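Local coordinates for thermosome subunit (Methanococcoides burtonii, PDB 3AQ1), which is a group II chaperonin subunit that probably binds and hydrolyses ATP to assist the folding of unfolded proteins, at residues Gly109-Gly114 and Asn343-Val348; Lys152-Ala157 and Thr324-Gly329; Met226-Ala231 and Gln253-Lys258. All coordinates share one frame; numbering follows the deposited sequence.

Overall arrangement
The three contacts follow the long axis of an open-state monomer and are nested along the chain: contact 3 inside the loop closed by contact 2, itself inside that of contact 1. Contacts 1 and 2, centres about 16 Å apart, touch through Leu346 CD1 and Ile153 CD1 at 3.8 Å. Strand 323-329 of contact 2 is followed by helix 332-355 of contact 1, both in the intermediate domain by family topology. Contact 3, two helices of what is, by the same reasoning, the apical domain, is centred about 35 Å from contact 2 and 48 Å from contact 1. This is consistent with a chain that enters and leaves the apical domain through the intermediate one.

Contact 1: Gly109-Gly114 and Asn343-Val348; sequences GTAITG and NDALHV
Ala111 presents its methyl group to one side of helix 332-355, where it meets Asp344, Ala345 and Val348 at once. Its CB lies 3.6 Å from the backbone N of Ala345 and 4.0 Å from Ala345 CB, so it rests on the helix backbone as much as on a side chain. The Asp344 CB comes alongside at 3.9 Å from Ala111 CB, while the carboxylate beyond it leads off from the alanine. One turn further on, Val348 turns a single branch to the same methyl: CG2, set beside its own backbone N with CG1 anti to that N (chi1 -174°), stands 4.0 Å from Ala111 CB. The other branch, CG1, comes only loosely near Thr110 OG1, a hydroxyl bonded to the carbonyl of Ile107. What brings the alanine forward is a type I beta turn from Gly109 to Ile112, closed by Ile112 N on Gly109 O at 3.1 Å, in the chain between helices 101-109 and 121-132. By family topology this is the intermediate domain of a group II chaperonin, and helix 332-355 is its long helix. Ile112 closes the turn, and its side chain can be traced outward. From CB, CG2 goes anti to the backbone N, which leaves CG1 beside that N (chi1 -51°) and on the side of the helix. CG1 meets Ala345 CB at 4.0 Å, and the extended chain carries CD1 past the same methyl at 4.1 Å from Ala345 CB. The isoleucine also packs on Leu124 and Ser125 of helix 121-132, and the buried Ala345 touches Thr128 of that helix and Ala108 of helix 101-109.

Contact 2: Lys152-Ala157 and Thr324-Gly329; sequences KIEKRA and TVLLHG
Lys152 to Arg156 and Thr324 to Leu327 are joined as parallel strands by four backbone hydrogen bonds. Val325 N binds Lys152 O at 2.9 Å, and Val325 O in turn takes the nearly straight bond of Glu154 N at 3.0 Å. Leu327 repeats the pattern, its N on Glu154 O and its O receiving Arg156 N. The CA-H of Thr324 and of Leu326 adds a contact to the same Lys152 and Glu154 oxygens. Beside this ladder, Ile153 CG2 lies 4.2 Å from Leu327 CB, the two side chains pointing the same way. On the other face, Glu154 CB meets the CD2 branch of Leu326 at 3.8 Å. Next along, Arg156 sends CB over one face of the His328 ring, a CH-pi contact 3.7 Å from the centroid and 29° off the normal. Set beside its own backbone N (chi1 -51°), Arg156 CG passes 4.1 Å from Leu326 CB, and the guanidinium beyond it stands 85° to the imidazole. In the next shell, Lys152 NZ pairs chiefly with Asp271, is bonded to the carbonyl of Val171 and bridges Glu154 OE1 at 3.3 Å, so its charge is probably shared between two carboxylates. Thr324 OG1 reaches Val171 N, while Ser164 holds the backbone N of His328. Helix 332-355 covers the face of Ile153 and Leu327 through Leu342 and Leu338; strands 169-172 and 310-317 meet the face of Leu326. The whole is a small mixed sheet, with 323-329 central between parallel 151-157 and antiparallel 165-167, backed by a long helix, consistent with the intermediate domain of a group II chaperonin where it meets the apical domain.

Contact 3: Met226-Ala231 and Gln253-Lys258; sequences MMREMA and QYYIEK
Tyr255 brings its ring up to helix 226-235, with CG beside its own backbone N (chi1 -63°). Its CB touches Ala231 CB at 3.7 Å, and the same alanine methyl lies at the ring edge, as does the carbonyl O of Met227. Arg228 crosses the tyrosine at about a right angle: its CG comes obliquely to the ring, 3.4 Å from Tyr255 CE2, and the chain, extended from CG to NE, runs on to the phenol end. There Tyr255 OH accepts a bent hydrogen bond from Arg228 NE, 3.1 Å long with 137° at the hydrogen, the oxygen lying somewhat out of the guanidinium plane. A phenylalanine at Tyr255 would probably keep the ring packing but leave Arg228 NE without its mate and the guanidinium freer to swing. Ile256, next in line, offers CG1 to Ala231 CB at 4.2 Å, where Ala252 also packs. The axes of segments 226-231 and 253-258 approach to 9.1 Å and cross at -45°, within the apical domain by family topology. Small and apolar groups thus meet at the buried side, while the polar bond lies toward solvent, where Arg228 is exposed.

Contact 1: Gly109-Gly114 and Asn343-Val348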
loop_
_atom_site.group_PDB
_atom_site.type_symbol
_atom_site.label_atom_id
_atom_site.label_comp_id
_atom_site.label_asym_id
_atom_site.label_seq_id
_atom_site.Cartn_x
_atom_site.Cartn_y
_atom_site.Cartn_z
ATOM N N GLY A 109 -8.491 -5.080 -9.389
ATOM C CA GLY A 109 -9.327 -4.435 -10.388
ATOM C C GLY A 109 -9.941 -3.122 -9.912
ATOM O O GLY A 109 -10.032 -2.164 -10.673
ATOM N N THR A 110 -10.356 -3.066 -8.650
ATOM C CA THR A 110 -11.039 -1.885 -8.139
ATOM C C THR A 110 -10.171 -0.625 -8.159
ATOM O O THR A 110 -10.696 0.495 -8.160
ATOM C CB THR A 110 -11.570 -2.093 -6.700
ATOM O OG1 THR A 110 -10.481 -2.067 -5.761
ATOM C CG2 THR A 110 -12.345 -3.401 -6.584
ATOM N N ALA A 111 -8.853 -0.791 -8.167
ATOM C CA ALA A 111 -7.948 0.368 -8.125
ATOM C C ALA A 111 -7.564 0.877 -9.518
ATOM O O ALA A 111 -6.859 1.879 -9.665
ATOM C CB ALA A 111 -6.696 0.062 -7.286
ATOM N N ILE A 112 -8.071 0.193 -10.532
ATOM C CA ILE A 112 -7.655 0.408 -11.901
ATOM C C ILE A 112 -8.857 0.834 -12.728
ATOM O O ILE A 112 -9.597 -0.003 -13.252
ATOM C CB ILE A 112 -7.055 -0.905 -12.489
ATOM C CG1 ILE A 112 -5.982 -1.479 -11.551
ATOM C CG2 ILE A 112 -6.532 -0.689 -13.907
ATOM C CD1 ILE A 112 -5.331 -2.756 -12.069
ATOM N N THR A 113 -9.052 2.140 -12.853
ATOM C CA THR A 113 -10.259 2.651 -13.496
ATOM C C THR A 113 -10.060 4.019 -14.148
ATOM O O THR A 113 -9.013 4.646 -14.002
ATOM C CB THR A 113 -11.428 2.712 -12.495
ATOM O OG1 THR A 113 -10.930 3.118 -11.210
ATOM C CG2 THR A 113 -12.099 1.343 -12.366
ATOM N N GLY A 114 -11.071 4.472 -14.876
ATOM C CA GLY A 114 -10.983 5.743 -15.564
ATOM C C GLY A 114 -10.820 5.596 -17.064
ATOM O O GLY A 114 -11.071 4.533 -17.637
ATOM N N ASN A 343 0.627 1.185 -8.879
ATOM C CA ASN A 343 0.938 1.604 -7.519
ATOM C C ASN A 343 -0.287 1.507 -6.618
ATOM O O ASN A 343 -0.204 0.985 -5.526
ATOM C CB ASN A 343 1.547 3.009 -7.478
ATOM C CG ASN A 343 3.019 2.988 -7.126
ATOM O OD1 ASN A 343 3.416 2.397 -6.118
ATOM N ND2 ASN A 343 3.843 3.630 -7.956
ATOM N N ASP A 344 -1.435 1.985 -7.082
ATOM C CA ASP A 344 -2.635 1.885 -6.266
ATOM C C ASP A 344 -3.054 0.444 -6.040
ATOM O O ASP A 344 -3.310 0.041 -4.907
ATOM C CB ASP A 344 -3.784 2.676 -6.877
ATOM C CG ASP A 344 -3.585 4.157 -6.760
ATOM O OD1 ASP A 344 -2.855 4.583 -5.842
ATOM O OD2 ASP A 344 -4.155 4.893 -7.592
ATOM N N ALA A 345 -3.121 -0.333 -7.118
ATOM C CA ALA A 345 -3.563 -1.718 -7.006
ATOM C C ALA A 345 -2.658 -2.537 -6.090
ATOM O O ALA A 345 -3.145 -3.325 -5.284
ATOM C CB ALA A 345 -3.675 -2.361 -8.366
ATOM N N LEU A 346 -1.344 -2.356 -6.221
ATOM C CA LEU A 346 -0.389 -3.059 -5.371
ATOM C C LEU A 346 -0.736 -2.831 -3.900
ATOM O O LEU A 346 -0.877 -3.782 -3.140
ATOM C CB LEU A 346 1.058 -2.623 -5.668
ATOM C CG LEU A 346 1.700 -3.154 -6.956
ATOM C CD1 LEU A 346 2.907 -2.339 -7.369
ATOM C CD2 LEU A 346 2.049 -4.614 -6.855
ATOM N N HIS A 347 -0.906 -1.569 -3.520
ATOM C CA HIS A 347 -1.259 -1.190 -2.150
ATOM C C HIS A 347 -2.565 -1.791 -1.649
ATOM O O HIS A 347 -2.590 -2.391 -0.575
ATOM C CB HIS A 347 -1.281 0.333 -1.998
ATOM C CG HIS A 347 0.087 0.940 -1.906
ATOM N ND1 HIS A 347 0.695 1.227 -0.702
ATOM C CD2 HIS A 347 0.976 1.292 -2.867
ATOM C CE1 HIS A 347 1.889 1.745 -0.928
ATOM N NE2 HIS A 347 2.086 1.793 -2.233
ATOM N N VAL A 348 -3.642 -1.630 -2.416
ATOM C CA VAL A 348 -4.937 -2.181 -2.026
ATOM C C VAL A 348 -4.833 -3.686 -1.788
ATOM O O VAL A 348 -5.277 -4.200 -0.765
ATOM C CB VAL A 348 -6.049 -1.903 -3.070
ATOM C CG1 VAL A 348 -7.378 -2.371 -2.534
ATOM C CG2 VAL A 348 -6.122 -0.428 -3.387
#

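Contact 2: Lys152-Ala157 and Thr324-Gly329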
loop_
_atom_site.group_PDB
_atom_site.type_symbol
_atom_site.label_atom_id
_atom_site.label_comp_id
_atom_site.label_asym_id
_atom_site.label_seq_id
_atom_site.Cartn_x
_atom_site.Cartn_y
_atom_site.Cartn_z
ATOM N N LYS A 152 9.742 -2.283 -6.589
ATOM C CA LYS A 152 10.130 -1.102 -7.334
ATOM C C LYS A 152 9.537 -1.190 -8.738
ATOM O O LYS A 152 9.624 -2.225 -9.396
ATOM C CB LYS A 152 11.653 -0.974 -7.422
ATOM C CG LYS A 152 12.070 0.064 -8.450
ATOM C CD LYS A 152 13.561 0.122 -8.680
ATOM C CE LYS A 152 13.847 1.004 -9.878
ATOM N NZ LYS A 152 15.208 1.583 -9.824
ATOM N N ILE A 153 8.923 -0.107 -9.193
ATOM C CA ILE A 153 8.414 -0.082 -10.550
ATOM C C ILE A 153 9.346 0.743 -11.400
ATOM O O ILE A 153 9.673 1.868 -11.065
ATOM C CB ILE A 153 6.987 0.480 -10.633
ATOM C CG1 ILE A 153 6.085 -0.224 -9.614
ATOM C CG2 ILE A 153 6.449 0.257 -12.002
ATOM C CD1 ILE A 153 4.595 0.026 -9.807
ATOM N N GLU A 154 9.811 0.147 -12.483
ATOM C CA GLU A 154 10.705 0.809 -13.421
ATOM C C GLU A 154 9.986 0.743 -14.758
ATOM O O GLU A 154 9.740 -0.345 -15.293
ATOM C CB GLU A 154 12.058 0.090 -13.495
ATOM C CG GLU A 154 13.029 0.685 -14.497
ATOM C CD GLU A 154 13.633 1.976 -13.989
ATOM O OE1 GLU A 154 13.697 2.122 -12.749
ATOM O OE2 GLU A 154 14.023 2.837 -14.816
ATOM N N LYS A 155 9.605 1.896 -15.287
ATOM C CA LYS A 155 8.764 1.881 -16.474
ATOM C C LYS A 155 9.573 1.864 -17.764
ATOM O O LYS A 155 10.421 2.722 -18.004
ATOM C CB LYS A 155 7.708 3.000 -16.443
ATOM C CG LYS A 155 8.242 4.385 -16.213
ATOM C CD LYS A 155 7.256 5.251 -15.440
ATOM C CE LYS A 155 7.848 6.644 -15.247
ATOM N NZ LYS A 155 7.059 7.466 -14.297
ATOM N N ARG A 156 9.317 0.843 -18.570
ATOM C CA ARG A 156 9.951 0.701 -19.865
ATOM C C ARG A 156 8.953 0.999 -21.011
ATOM O O ARG A 156 8.092 0.173 -21.341
ATOM C CB ARG A 156 10.511 -0.713 -19.999
ATOM C CG ARG A 156 11.381 -1.156 -18.839
ATOM C CD ARG A 156 12.687 -1.775 -19.340
ATOM N NE ARG A 156 13.536 -0.792 -20.013
ATOM C CZ ARG A 156 13.878 0.386 -19.490
ATOM N NH1 ARG A 156 13.446 0.741 -18.283
ATOM N NH2 ARG A 156 14.654 1.212 -20.174
ATOM N N ALA A 157 9.059 2.181 -21.610
ATOM C CA ALA A 157 8.156 2.539 -22.697
ATOM C C ALA A 157 8.351 1.598 -23.883
ATOM O O ALA A 157 9.484 1.262 -24.234
ATOM C CB ALA A 157 8.375 3.976 -23.113
ATOM N N THR A 324 11.510 -6.157 -8.800
ATOM C CA THR A 324 11.303 -4.983 -9.613
ATOM C C THR A 324 10.406 -5.413 -10.736
ATOM O O THR A 324 10.652 -6.434 -11.365
ATOM C CB THR A 324 12.627 -4.484 -10.206
ATOM O OG1 THR A 324 13.502 -4.111 -9.138
ATOM C CG2 THR A 324 12.402 -3.287 -11.107
ATOM N N VAL A 325 9.345 -4.650 -10.958
ATOM C CA VAL A 325 8.500 -4.823 -12.124
ATOM C C VAL A 325 9.053 -3.931 -13.221
ATOM O O VAL A 325 9.027 -2.709 -13.088
ATOM C CB VAL A 325 7.056 -4.345 -11.862
ATOM C CG1 VAL A 325 6.228 -4.536 -13.105
ATOM C CG2 VAL A 325 6.421 -5.067 -10.679
ATOM N N LEU A 326 9.573 -4.525 -14.290
ATOM C CA LEU A 326 9.804 -3.752 -15.498
ATOM C C LEU A 326 8.468 -3.654 -16.225
ATOM O O LEU A 326 8.040 -4.599 -16.888
ATOM C CB LEU A 326 10.850 -4.414 -16.386
ATOM C CG LEU A 326 12.214 -4.599 -15.737
ATOM C CD1 LEU A 326 13.171 -5.235 -16.713
ATOM C CD2 LEU A 326 12.732 -3.255 -15.269
ATOM N N LEU A 327 7.801 -2.512 -16.075
ATOM C CA LEU A 327 6.470 -2.296 -16.643
ATOM C C LEU A 327 6.529 -1.796 -18.084
ATOM O O LEU A 327 7.133 -0.754 -18.356
ATOM C CB LEU A 327 5.704 -1.286 -15.789
ATOM C CG LEU A 327 4.254 -0.977 -16.154
ATOM C CD1 LEU A 327 3.436 -2.253 -16.141
ATOM C CD2 LEU A 327 3.688 0.039 -15.172
ATOM N N HIS A 328 5.904 -2.537 -18.999
ATOM C CA HIS A 328 5.817 -2.124 -20.405
ATOM C C HIS A 328 4.420 -1.631 -20.823
ATOM O O HIS A 328 3.401 -2.120 -20.336
ATOM C CB HIS A 328 6.245 -3.266 -21.324
ATOM C CG HIS A 328 7.717 -3.526 -21.320
ATOM N ND1 HIS A 328 8.307 -4.445 -20.482
ATOM C CD2 HIS A 328 8.721 -2.980 -22.046
ATOM C CE1 HIS A 328 9.614 -4.453 -20.691
ATOM N NE2 HIS A 328 9.890 -3.570 -21.631
ATOM N N GLY A 329 4.395 -0.661 -21.733
ATOM C CA GLY A 329 3.163 -0.144 -22.309
ATOM C C GLY A 329 3.391 0.254 -23.759
ATOM O O GLY A 329 4.534 0.280 -24.209
#

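Contact 3: Met226-Ala231 and Gln253-Lys258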
loop_
_atom_site.group_PDB
_atom_site.type_symbol
_atom_site.label_atom_id
_atom_site.label_comp_id
_atom_site.label_asym_id
_atom_site.label_seq_id
_atom_site.Cartn_x
_atom_site.Cartn_y
_atom_site.Cartn_z
ATOM N N MET A 226 46.850 12.714 -6.313
ATOM C CA MET A 226 45.829 12.895 -5.285
ATOM C C MET A 226 44.763 11.816 -5.392
ATOM O O MET A 226 44.178 11.371 -4.395
ATOM C CB MET A 226 45.149 14.254 -5.478
ATOM C CG MET A 226 45.975 15.446 -5.051
ATOM S SD MET A 226 46.103 15.500 -3.257
ATOM C CE MET A 226 44.370 15.496 -2.801
ATOM N N MET A 227 44.515 11.408 -6.628
ATOM C CA MET A 227 43.370 10.580 -6.951
ATOM C C MET A 227 43.692 9.095 -6.796
ATOM O O MET A 227 42.790 8.265 -6.727
ATOM C CB MET A 227 42.887 10.915 -8.368
ATOM C CG MET A 227 41.386 10.856 -8.584
ATOM S SD MET A 227 40.371 11.582 -7.277
ATOM C CE MET A 227 41.185 13.151 -7.033
ATOM N N ARG A 228 44.978 8.763 -6.730
ATOM C CA ARG A 228 45.379 7.386 -6.449
ATOM C C ARG A 228 44.899 7.001 -5.056
ATOM O O ARG A 228 44.223 5.984 -4.877
ATOM C CB ARG A 228 46.896 7.222 -6.555
ATOM C CG ARG A 228 47.338 6.235 -7.628
ATOM C CD ARG A 228 48.779 6.491 -8.047
ATOM N NE ARG A 228 49.105 5.818 -9.302
ATOM C CZ ARG A 228 49.698 4.629 -9.387
ATOM N NH1 ARG A 228 50.043 3.973 -8.283
ATOM N NH2 ARG A 228 49.951 4.097 -10.577
ATOM N N GLU A 229 45.237 7.835 -4.076
ATOM C CA GLU A 229 44.806 7.618 -2.701
ATOM C C GLU A 229 43.279 7.635 -2.511
ATOM O O GLU A 229 42.743 6.913 -1.669
ATOM C CB GLU A 229 45.482 8.618 -1.764
ATOM C CG GLU A 229 46.977 8.421 -1.675
ATOM C CD GLU A 229 47.623 9.361 -0.684
ATOM O OE1 GLU A 229 46.978 10.380 -0.339
ATOM O OE2 GLU A 229 48.768 9.079 -0.253
ATOM N N MET A 230 42.575 8.457 -3.281
ATOM C CA MET A 230 41.122 8.445 -3.213
ATOM C C MET A 230 40.596 7.104 -3.712
ATOM O O MET A 230 39.855 6.407 -3.015
ATOM C CB MET A 230 40.556 9.570 -4.058
ATOM C CG MET A 230 39.052 9.714 -4.011
ATOM S SD MET A 230 38.707 11.420 -3.623
ATOM C CE MET A 230 39.497 11.510 -2.007
ATOM N N ALA A 231 40.994 6.740 -4.926
ATOM C CA ALA A 231 40.578 5.470 -5.498
ATOM C C ALA A 231 40.996 4.286 -4.618
ATOM O O ALA A 231 40.223 3.347 -4.416
ATOM C CB ALA A 231 41.113 5.323 -6.921
ATOM N N GLN A 253 38.305 6.528 -11.783
ATOM C CA GLN A 253 37.604 5.471 -12.485
ATOM C C GLN A 253 38.589 4.524 -13.141
ATOM O O GLN A 253 38.332 3.331 -13.250
ATOM C CB GLN A 253 36.669 6.036 -13.529
ATOM C CG GLN A 253 35.387 6.600 -12.980
ATOM C CD GLN A 253 34.441 6.964 -14.088
ATOM O OE1 GLN A 253 33.749 7.969 -14.026
ATOM N NE2 GLN A 253 34.427 6.151 -15.125
ATOM N N TYR A 254 39.725 5.057 -13.570
ATOM C CA TYR A 254 40.749 4.241 -14.215
ATOM C C TYR A 254 41.369 3.205 -13.257
ATOM O O TYR A 254 41.503 2.032 -13.596
ATOM C CB TYR A 254 41.830 5.130 -14.838
ATOM C CG TYR A 254 42.975 4.347 -15.431
ATOM C CD1 TYR A 254 42.792 3.579 -16.567
ATOM C CD2 TYR A 254 44.241 4.365 -14.843
ATOM C CE1 TYR A 254 43.827 2.856 -17.107
ATOM C CE2 TYR A 254 45.281 3.647 -15.378
ATOM C CZ TYR A 254 45.073 2.890 -16.514
ATOM O OH TYR A 254 46.102 2.162 -17.073
ATOM N N TYR A 255 41.732 3.654 -12.060
ATOM C CA TYR A 255 42.252 2.779 -11.011
ATOM C C TYR A 255 41.232 1.749 -10.553
ATOM O O TYR A 255 41.559 0.571 -10.374
ATOM C CB TYR A 255 42.720 3.616 -9.818
ATOM C CG TYR A 255 43.851 4.539 -10.177
ATOM C CD1 TYR A 255 44.880 4.113 -11.008
ATOM C CD2 TYR A 255 43.900 5.831 -9.687
ATOM C CE1 TYR A 255 45.922 4.955 -11.349
ATOM C CE2 TYR A 255 44.941 6.681 -10.019
ATOM C CZ TYR A 255 45.944 6.237 -10.850
ATOM O OH TYR A 255 46.972 7.085 -11.179
ATOM N N ILE A 256 39.999 2.206 -10.352
ATOM C CA ILE A 256 38.917 1.335 -9.927
ATOM C C ILE A 256 38.682 0.308 -11.016
ATOM O O ILE A 256 38.538 -0.887 -10.757
ATOM C CB ILE A 256 37.630 2.139 -9.654
ATOM C CG1 ILE A 256 37.866 3.117 -8.505
ATOM C CG2 ILE A 256 36.478 1.215 -9.304
ATOM C CD1 ILE A 256 36.675 3.953 -8.186
ATOM N N GLU A 257 38.670 0.793 -12.247
ATOM C CA GLU A 257 38.496 -0.060 -13.406
ATOM C C GLU A 257 39.612 -1.097 -13.499
ATOM O O GLU A 257 39.356 -2.288 -13.725
ATOM C CB GLU A 257 38.467 0.796 -14.665
ATOM C CG GLU A 257 38.347 0.003 -15.914
ATOM C CD GLU A 257 39.678 -0.331 -16.502
ATOM O OE1 GLU A 257 40.443 0.608 -16.802
ATOM O OE2 GLU A 257 39.951 -1.534 -16.672
ATOM N N LYS A 258 40.851 -0.647 -13.324
ATOM C CA LYS A 258 41.983 -1.564 -13.401
ATOM C C LYS A 258 41.934 -2.626 -12.303
ATOM O O LYS A 258 42.366 -3.751 -12.519
ATOM C CB LYS A 258 43.336 -0.827 -13.466
ATOM C CG LYS A 258 43.733 -0.363 -14.894
ATOM C CD LYS A 258 43.786 -1.555 -15.864
ATOM C CE LYS A 258 43.700 -1.154 -17.334
ATOM N NZ LYS A 258 43.014 -2.206 -18.169
#